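Local coordinates for merozoite surface protein-1 (Plasmodium knowlesi strain H, PDB 1N1I) that is a merozoite surface antigen, represented here by its C-terminal pair of EGF-like domains, and is probably involved in erythrocyte binding, invasion and merozoite egress, at residues K41-G45 and K46-A50. Numbering follows the deposited sequence.
Sequences KEVGG and KCVPA
Val43 turns CG1 away from its amide nitrogen (chi1 -178°), which brings CG2 round beside that nitrogen and against Val48, where a chi1 of -59° sets CG1 opposite the carbonyl carbon and so places CG2 on the side of Val43. The two methyls meet, Val43 CG2 to Val48 CG2 at 3.6 Å, and the side chains cross at about a right angle; branched valines suit this because each offers a methyl close to the backbone. Farther along, the methyl of Ala50 lies 3.8 Å (CB to CB) from Lys41, small enough to sit against the root of that long chain. Lys41, fully extended, carries its charge from the exposed strand to a salt bridge between NZ and Glu56 OE2.

The backbones form an antiparallel hairpin. Lys41 and Val48 are a hydrogen-bonded pair, Lys41 N to Val48 O at 2.7 Å and Val48 N to Lys41 O at 2.9 Å. Nearer the bend, Val43 N bonds Lys46 O almost straight (170°), whereas the return bond from Lys46 N to Val43 O is long, 3.3 Å, with the donor above the carbonyl plane. Gly44 and Gly45 both have positive phi, readily adopted by glycine, and make a type I' turn. Glu42 and Cys47, a non-hydrogen-bonded pair, share a face; exposed Glu42 touches Trp34, while Cys47 is buried. This two-residue-loop hairpin, tied by the Cys36-Cys47 disulfide to strand 32-36, is the small C-terminal sheet characteristic of an EGF-like domain, here the first of the pair.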
loop_
_atom_site.group_PDB
_atom_site.type_symbol
_atom_site.label_atom_id
_atom_site.label_comp_id
_atom_site.label_asym_id
_atom_site.label_seq_id
_atom_site.Cartn_x
_atom_site.Cartn_y
_atom_site.Cartn_z
ATOM N N LYS A 41 -10.958 -3.397 -0.855
ATOM C CA LYS A 41 -10.507 -4.612 -1.525
ATOM C C LYS A 41 -10.724 -4.478 -3.029
ATOM O O LYS A 41 -11.702 -3.884 -3.477
ATOM C CB LYS A 41 -11.277 -5.820 -0.986
ATOM C CG LYS A 41 -10.821 -7.162 -1.535
ATOM C CD LYS A 41 -11.630 -8.313 -0.951
ATOM C CE LYS A 41 -11.161 -9.651 -1.501
ATOM N NZ LYS A 41 -11.968 -10.788 -0.971
ATOM N N GLU A 42 -9.803 -5.022 -3.808
ATOM C CA GLU A 42 -9.910 -4.950 -5.254
ATOM C C GLU A 42 -10.951 -5.951 -5.740
ATOM O O GLU A 42 -10.802 -7.156 -5.544
ATOM C CB GLU A 42 -8.558 -5.266 -5.899
ATOM C CG GLU A 42 -8.443 -4.830 -7.348
ATOM C CD GLU A 42 -7.167 -5.324 -8.027
ATOM O OE1 GLU A 42 -6.076 -5.290 -7.405
ATOM O OE2 GLU A 42 -7.261 -5.732 -9.202
ATOM N N VAL A 43 -12.003 -5.440 -6.370
ATOM C CA VAL A 43 -13.073 -6.276 -6.910
ATOM C C VAL A 43 -13.491 -5.770 -8.293
ATOM O O VAL A 43 -14.118 -4.715 -8.415
ATOM C CB VAL A 43 -14.307 -6.251 -6.008
ATOM C CG1 VAL A 43 -15.369 -7.175 -6.578
ATOM C CG2 VAL A 43 -13.930 -6.665 -4.599
ATOM N N GLY A 44 -13.153 -6.529 -9.331
ATOM C CA GLY A 44 -13.505 -6.113 -10.676
ATOM C C GLY A 44 -12.854 -4.786 -11.036
ATOM O O GLY A 44 -13.530 -3.823 -11.413
ATOM N N GLY A 45 -11.532 -4.732 -10.906
ATOM C CA GLY A 45 -10.804 -3.521 -11.236
ATOM C C GLY A 45 -11.153 -2.297 -10.408
ATOM O O GLY A 45 -10.766 -1.178 -10.754
ATOM N N LYS A 46 -11.878 -2.489 -9.313
ATOM C CA LYS A 46 -12.236 -1.362 -8.469
ATOM C C LYS A 46 -11.947 -1.622 -7.003
ATOM O O LYS A 46 -11.898 -2.771 -6.563
ATOM C CB LYS A 46 -13.707 -1.005 -8.665
ATOM C CG LYS A 46 -13.963 -0.457 -10.058
ATOM C CD LYS A 46 -15.306 0.233 -10.195
ATOM C CE LYS A 46 -16.446 -0.762 -10.139
ATOM N NZ LYS A 46 -17.730 -0.124 -10.548
ATOM N N CYS A 47 -11.729 -0.554 -6.246
ATOM C CA CYS A 47 -11.445 -0.703 -4.833
ATOM C C CYS A 47 -12.697 -0.381 -4.052
ATOM O O CYS A 47 -13.098 0.785 -3.943
ATOM C CB CYS A 47 -10.308 0.219 -4.415
ATOM S SG CYS A 47 -8.710 -0.191 -5.181
ATOM N N VAL A 48 -13.317 -1.429 -3.519
ATOM C CA VAL A 48 -14.535 -1.271 -2.753
ATOM C C VAL A 48 -14.307 -1.477 -1.268
ATOM O O VAL A 48 -13.319 -2.089 -0.851
ATOM C CB VAL A 48 -15.618 -2.240 -3.250
ATOM C CG1 VAL A 48 -15.881 -1.972 -4.711
ATOM C CG2 VAL A 48 -15.172 -3.671 -3.069
ATOM N N PRO A 49 -15.216 -0.949 -0.437
ATOM C CA PRO A 49 -15.079 -1.101 1.017
ATOM C C PRO A 49 -15.117 -2.557 1.441
ATOM O O PRO A 49 -15.819 -3.367 0.859
ATOM C CB PRO A 49 -16.276 -0.326 1.546
ATOM C CG PRO A 49 -16.492 0.707 0.527
ATOM C CD PRO A 49 -16.353 -0.064 -0.766
ATOM N N ALA A 50 -14.347 -2.865 2.481
ATOM C CA ALA A 50 -14.299 -4.219 2.975
ATOM C C ALA A 50 -13.819 -4.292 4.416
ATOM O O ALA A 50 -13.326 -3.311 4.998
ATOM C CB ALA A 50 -13.394 -5.039 2.091
#